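Local atomic coordinates of chorismate mutase (Burkholderia thailandensis, PDB entry 6CNZ), a protein that probably catalyses the rearrangement of chorismate to prephenate, as an all-helical enzyme of the type II chorismate mutase family. Residues N19-A24 with T165-V170; T74-Q79 with Q120-A125. One frame throughout, in Å; residues are numbered along the deposited sequence.

Starting from the N terminus, the chain enters helix 15-29, and the 19-24 part of that helix waits until almost the last modelled residues for its partner: interaction 1 closes a loop of 140 mostly helical residues by bringing 165-170 back onto it. Interaction 2 closes a shorter loop that lies wholly within the larger one. The two contacts nest without crossing, and their centres are about 8 Å apart. Interaction 1 joins the two ends of the chain and interaction 2 joins helices 69-96 and 107-129; packing of Leu23 on Leu122 and hydrogen bonds between the contacts link the two pairs. Both contacts border the second subunit.

Interaction 1. Residues N19-A24 with T165-V170; sequences NLVALA and TALSHV
Just before Leu167 lays its side chain against Val21 and Ala24, the carbonyl oxygen of Thr165 is gripped twice by one residue: Ser168 OG donates to Thr165 O at 2.9 Å and Ser168 N reaches Thr165 O at 3.2 Å. The hydroxyl arrives 19° from the carbonyl plane. This double hold accompanies the end of helix 157-166; in this all-helical chorismate mutase of the type II family, the C-terminal segment returns to pack on helix 15-29. Leu167 is the first residue to leave helical geometry, and a type I beta turn from Leu167 to Val170 then presents both end residues to the same helix.

The contact itself is entirely apolar and buried. Leu167 has its CG anti to its carbonyl carbon (chi1 -58°), and the two methyls of its fork go to different partners: CD2 meets Ala24 CB at 3.8 Å, whereas CD1 meets Val21 CG2 at 4.1 Å, with the Val21 and Leu167 side chains crossing at about a right angle. One turn back along helix 15-29 from Ala24, Leu20 and Val170 meet tip to tip. Other helices add to these contacts. Helix 138-153 supplies Trp149 against Val21 and Ile146 against Leu167, while Leu20 and Val170 share Val129 and Phe75 as neighbours. The disulfide between Cys138 and Cys171 ties the chain immediately beyond Val170 to the start of helix 138-153. At the Leu20 end a single methyl serves both branches of the valine, Leu20 CD2 lying 3.9 Å from Val170 CG2 and 4.0 Å from Val170 CG1.

Interaction 2. Residues T74-Q79 with Q120-A125; sequences TFFDDQ and QSLIAA
Phe76 makes the close part of this contact, driving the far end of its ring against Leu122 and Ile123. Its CZ lies 3.7 Å from Leu122 CB, and the neighbouring Phe76 CE1 is 3.8 Å from Ile123 CG1. The ring meets both partners at a slant; the Phe76 and Ile123 side chains cross at about a right angle. Ile123 has CG1 anti to its carbonyl carbon (chi1 -70°), and this carries the methylene toward the ring although the CB bond itself does not point at the opposite helix.

Packing is looser beside Phe75, whose CE2 stays 4.3 Å from Leu122 CD2, the methyl standing at the ring edge near its plane. Here two helices of an all-alpha chorismate mutase, 69-96 and 107-129, meet at 133° between their N-to-C directions. Their local axes come no closer than 11.7 Å, a separation bridged by large side chains. Arg27 of helix 15-29 packs on Leu122 as well, and Val58 of helix 48-64 on Phe76.

Toward the partly exposed side, Gln120 packs on Arg61 of helix 48-64, while Ala124 and Ala125 pack on Leu152 of the second subunit.

The Phe75 ring is steadied from within its own helix. The amide nitrogen Gln79 NE2 sits over the ring centre, 3.3 Å above the plane, and donates to Phe75 O at 2.9 Å; a second hydrogen bond, to Ala166 O, further fixes the amide. Phe75 O also accepts the helical bond from Gln79 N, the two nitrogens reaching Phe75 O from opposite faces of its carbonyl plane.

Interaction 1. Residues N19-A24 with T165-V170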
loop_
_atom_site.group_PDB
_atom_site.type_symbol
_atom_site.label_atom_id
_atom_site.label_comp_id
_atom_site.label_asym_id
_atom_site.label_seq_id
_atom_site.Cartn_x
_atom_site.Cartn_y
_atom_site.Cartn_z
ATOM N N ASN A 19 3.516 10.021 4.265
ATOM C CA ASN A 19 3.077 9.511 2.970
ATOM C C ASN A 19 4.215 8.815 2.242
ATOM O O ASN A 19 4.010 7.765 1.614
ATOM C CB ASN A 19 2.511 10.652 2.135
ATOM C CG ASN A 19 1.024 10.865 2.382
ATOM O OD1 ASN A 19 0.326 9.956 2.826
ATOM N ND2 ASN A 19 0.530 12.048 2.059
ATOM N N LEU A 20 5.427 9.365 2.355
ATOM C CA LEU A 20 6.598 8.753 1.730
ATOM C C LEU A 20 6.857 7.353 2.288
ATOM O O LEU A 20 7.095 6.403 1.532
ATOM C CB LEU A 20 7.829 9.650 1.939
ATOM C CG LEU A 20 9.087 9.234 1.179
ATOM C CD1 LEU A 20 8.809 9.269 -0.326
ATOM C CD2 LEU A 20 10.267 10.124 1.523
ATOM N N VAL A 21 6.835 7.214 3.618
ATOM C CA VAL A 21 7.003 5.904 4.253
ATOM C C VAL A 21 5.954 4.916 3.743
ATOM O O VAL A 21 6.268 3.787 3.352
ATOM C CB VAL A 21 6.942 6.058 5.788
ATOM C CG1 VAL A 21 6.971 4.688 6.500
ATOM C CG2 VAL A 21 8.076 6.931 6.270
ATOM N N ALA A 22 4.687 5.327 3.750
ATOM C CA ALA A 22 3.615 4.418 3.345
ATOM C C ALA A 22 3.811 3.932 1.919
ATOM O O ALA A 22 3.643 2.739 1.631
ATOM C CB ALA A 22 2.258 5.110 3.484
ATOM N N LEU A 23 4.202 4.831 1.017
ATOM C CA LEU A 23 4.353 4.423 -0.375
ATOM C C LEU A 23 5.592 3.558 -0.560
ATOM O O LEU A 23 5.563 2.580 -1.328
ATOM C CB LEU A 23 4.387 5.651 -1.286
ATOM C CG LEU A 23 3.030 6.370 -1.432
ATOM C CD1 LEU A 23 3.233 7.790 -1.963
ATOM C CD2 LEU A 23 2.024 5.570 -2.307
ATOM N N ALA A 24 6.685 3.884 0.150
ATOM C CA ALA A 24 7.884 3.058 0.064
ATOM C C ALA A 24 7.595 1.656 0.560
ATOM O O ALA A 24 8.076 0.672 -0.009
ATOM C CB ALA A 24 9.034 3.671 0.871
ATOM N N THR A 165 16.627 0.219 4.584
ATOM C CA THR A 165 17.441 0.433 3.386
ATOM C C THR A 165 16.766 1.413 2.434
ATOM O O THR A 165 17.398 2.354 1.941
ATOM C CB THR A 165 17.699 -0.902 2.677
ATOM O OG1 THR A 165 18.395 -1.785 3.559
ATOM C CG2 THR A 165 18.538 -0.709 1.413
ATOM N N ALA A 166 15.463 1.230 2.201
ATOM C CA ALA A 166 14.765 2.019 1.196
ATOM C C ALA A 166 14.690 3.491 1.567
ATOM O O ALA A 166 14.540 4.345 0.683
ATOM C CB ALA A 166 13.347 1.481 0.978
ATOM N N LEU A 167 14.732 3.809 2.855
ATOM C CA LEU A 167 14.593 5.190 3.301
ATOM C C LEU A 167 15.907 5.755 3.834
ATOM O O LEU A 167 15.901 6.719 4.600
ATOM C CB LEU A 167 13.488 5.275 4.350
ATOM C CG LEU A 167 12.141 4.764 3.790
ATOM C CD1 LEU A 167 11.103 4.504 4.880
ATOM C CD2 LEU A 167 11.607 5.755 2.756
ATOM N N SER A 168 17.038 5.188 3.422
ATOM C CA SER A 168 18.304 5.500 4.072
ATOM C C SER A 168 19.005 6.729 3.496
ATOM O O SER A 168 20.009 7.167 4.068
ATOM C CB SER A 168 19.238 4.277 4.032
ATOM O OG SER A 168 19.705 3.989 2.716
ATOM N N HIS A 169 18.496 7.329 2.413
ATOM C CA HIS A 169 19.047 8.595 1.924
ATOM C C HIS A 169 17.961 9.643 1.713
ATOM O O HIS A 169 18.106 10.538 0.872
ATOM C CB HIS A 169 19.847 8.402 0.639
ATOM C CG HIS A 169 20.992 7.459 0.790
ATOM N ND1 HIS A 169 20.855 6.096 0.642
ATOM C CD2 HIS A 169 22.290 7.675 1.113
ATOM C CE1 HIS A 169 22.023 5.512 0.849
ATOM N NE2 HIS A 169 22.911 6.449 1.137
ATOM N N VAL A 170 16.884 9.569 2.494
ATOM C CA VAL A 170 15.868 10.611 2.445
ATOM C C VAL A 170 16.387 11.891 3.086
ATOM O O VAL A 170 16.174 12.997 2.566
ATOM C CB VAL A 170 14.567 10.112 3.112
ATOM C CG1 VAL A 170 13.598 11.260 3.346
ATOM C CG2 VAL A 170 13.911 9.048 2.243
#

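Interaction 2. Residues T74-Q79 with Q120-A125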
loop_
_atom_site.group_PDB
_atom_site.type_symbol
_atom_site.label_atom_id
_atom_site.label_comp_id
_atom_site.label_asym_id
_atom_site.label_seq_id
_atom_site.Cartn_x
_atom_site.Cartn_y
_atom_site.Cartn_z
ATOM N N THR A 74 19.269 8.537 -6.417
ATOM C CA THR A 74 19.751 7.862 -5.219
ATOM C C THR A 74 18.609 7.203 -4.456
ATOM O O THR A 74 18.726 6.049 -4.032
ATOM C CB THR A 74 20.477 8.859 -4.318
ATOM O OG1 THR A 74 21.654 9.305 -4.980
ATOM C CG2 THR A 74 20.868 8.200 -3.000
ATOM N N PHE A 75 17.493 7.921 -4.282
ATOM C CA PHE A 75 16.343 7.343 -3.599
ATOM C C PHE A 75 15.872 6.075 -4.299
ATOM O O PHE A 75 15.485 5.102 -3.639
ATOM C CB PHE A 75 15.210 8.363 -3.510
ATOM C CG PHE A 75 13.952 7.838 -2.846
ATOM C CD1 PHE A 75 13.877 7.717 -1.464
ATOM C CD2 PHE A 75 12.845 7.489 -3.604
ATOM C CE1 PHE A 75 12.726 7.250 -0.845
ATOM C CE2 PHE A 75 11.680 7.022 -2.997
ATOM C CZ PHE A 75 11.619 6.902 -1.610
ATOM N N PHE A 76 15.921 6.051 -5.634
ATOM C CA PHE A 76 15.463 4.843 -6.312
ATOM C C PHE A 76 16.548 3.776 -6.364
ATOM O O PHE A 76 16.217 2.584 -6.342
ATOM C CB PHE A 76 14.900 5.174 -7.702
ATOM C CG PHE A 76 13.426 5.522 -7.671
ATOM C CD1 PHE A 76 13.000 6.805 -7.333
ATOM C CD2 PHE A 76 12.465 4.558 -7.933
ATOM C CE1 PHE A 76 11.645 7.124 -7.283
ATOM C CE2 PHE A 76 11.102 4.874 -7.884
ATOM C CZ PHE A 76 10.695 6.161 -7.558
ATOM N N ASP A 77 17.830 4.162 -6.351
ATOM C CA ASP A 77 18.877 3.190 -6.028
ATOM C C ASP A 77 18.530 2.416 -4.762
ATOM O O ASP A 77 18.644 1.183 -4.723
ATOM C CB ASP A 77 20.231 3.879 -5.842
ATOM C CG ASP A 77 20.932 4.178 -7.156
ATOM O OD1 ASP A 77 20.604 3.544 -8.187
ATOM O OD2 ASP A 77 21.829 5.056 -7.153
ATOM N N ASP A 78 18.075 3.136 -3.723
ATOM C CA ASP A 78 17.705 2.511 -2.454
ATOM C C ASP A 78 16.444 1.651 -2.571
ATOM O O ASP A 78 16.328 0.639 -1.870
ATOM C CB ASP A 78 17.507 3.572 -1.368
ATOM C CG ASP A 78 18.823 4.208 -0.922
ATOM O OD1 ASP A 78 19.888 3.582 -1.088
ATOM O OD2 ASP A 78 18.787 5.323 -0.375
ATOM N N GLN A 79 15.472 2.050 -3.407
ATOM C CA GLN A 79 14.278 1.213 -3.595
ATOM C C GLN A 79 14.651 -0.125 -4.210
ATOM O O GLN A 79 14.179 -1.182 -3.767
ATOM C CB GLN A 79 13.231 1.910 -4.480
ATOM C CG GLN A 79 12.767 3.296 -3.982
ATOM C CD GLN A 79 12.566 3.355 -2.477
ATOM O OE1 GLN A 79 11.621 2.766 -1.937
ATOM N NE2 GLN A 79 13.454 4.081 -1.784
ATOM N N GLN A 120 5.651 7.104 -10.097
ATOM C CA GLN A 120 5.154 8.477 -10.104
ATOM C C GLN A 120 4.704 8.937 -8.719
ATOM O O GLN A 120 4.906 10.102 -8.360
ATOM C CB GLN A 120 4.007 8.634 -11.104
ATOM C CG GLN A 120 3.539 10.099 -11.261
ATOM C CD GLN A 120 4.693 11.102 -11.487
ATOM O OE1 GLN A 120 5.631 10.843 -12.250
ATOM N NE2 GLN A 120 4.616 12.250 -10.819
ATOM N N SER A 121 4.047 8.062 -7.946
ATOM C CA SER A 121 3.612 8.464 -6.603
ATOM C C SER A 121 4.810 8.740 -5.702
ATOM O O SER A 121 4.812 9.712 -4.937
ATOM C CB SER A 121 2.729 7.383 -5.974
ATOM O OG SER A 121 1.685 7.003 -6.842
ATOM N N LEU A 122 5.833 7.895 -5.784
ATOM C CA LEU A 122 7.037 8.100 -4.989
ATOM C C LEU A 122 7.759 9.373 -5.391
ATOM O O LEU A 122 8.251 10.110 -4.525
ATOM C CB LEU A 122 7.960 6.898 -5.136
ATOM C CG LEU A 122 7.484 5.717 -4.291
ATOM C CD1 LEU A 122 8.361 4.498 -4.542
ATOM C CD2 LEU A 122 7.518 6.102 -2.813
ATOM N N ILE A 123 7.841 9.653 -6.694
ATOM C CA ILE A 123 8.525 10.873 -7.115
ATOM C C ILE A 123 7.773 12.097 -6.619
ATOM O O ILE A 123 8.380 13.053 -6.129
ATOM C CB ILE A 123 8.717 10.898 -8.642
ATOM C CG1 ILE A 123 9.747 9.848 -9.031
ATOM C CG2 ILE A 123 9.177 12.272 -9.107
ATOM C CD1 ILE A 123 10.187 9.955 -10.458
ATOM N N ALA A 124 6.442 12.077 -6.704
ATOM C CA ALA A 124 5.657 13.187 -6.174
ATOM C C ALA A 124 5.760 13.267 -4.651
ATOM O O ALA A 124 5.803 14.367 -4.081
ATOM C CB ALA A 124 4.198 13.049 -6.611
ATOM N N ALA A 125 5.798 12.115 -3.973
ATOM C CA ALA A 125 5.945 12.131 -2.522
ATOM C C ALA A 125 7.315 12.659 -2.114
ATOM O O ALA A 125 7.428 13.414 -1.145
ATOM C CB ALA A 125 5.726 10.731 -1.943
#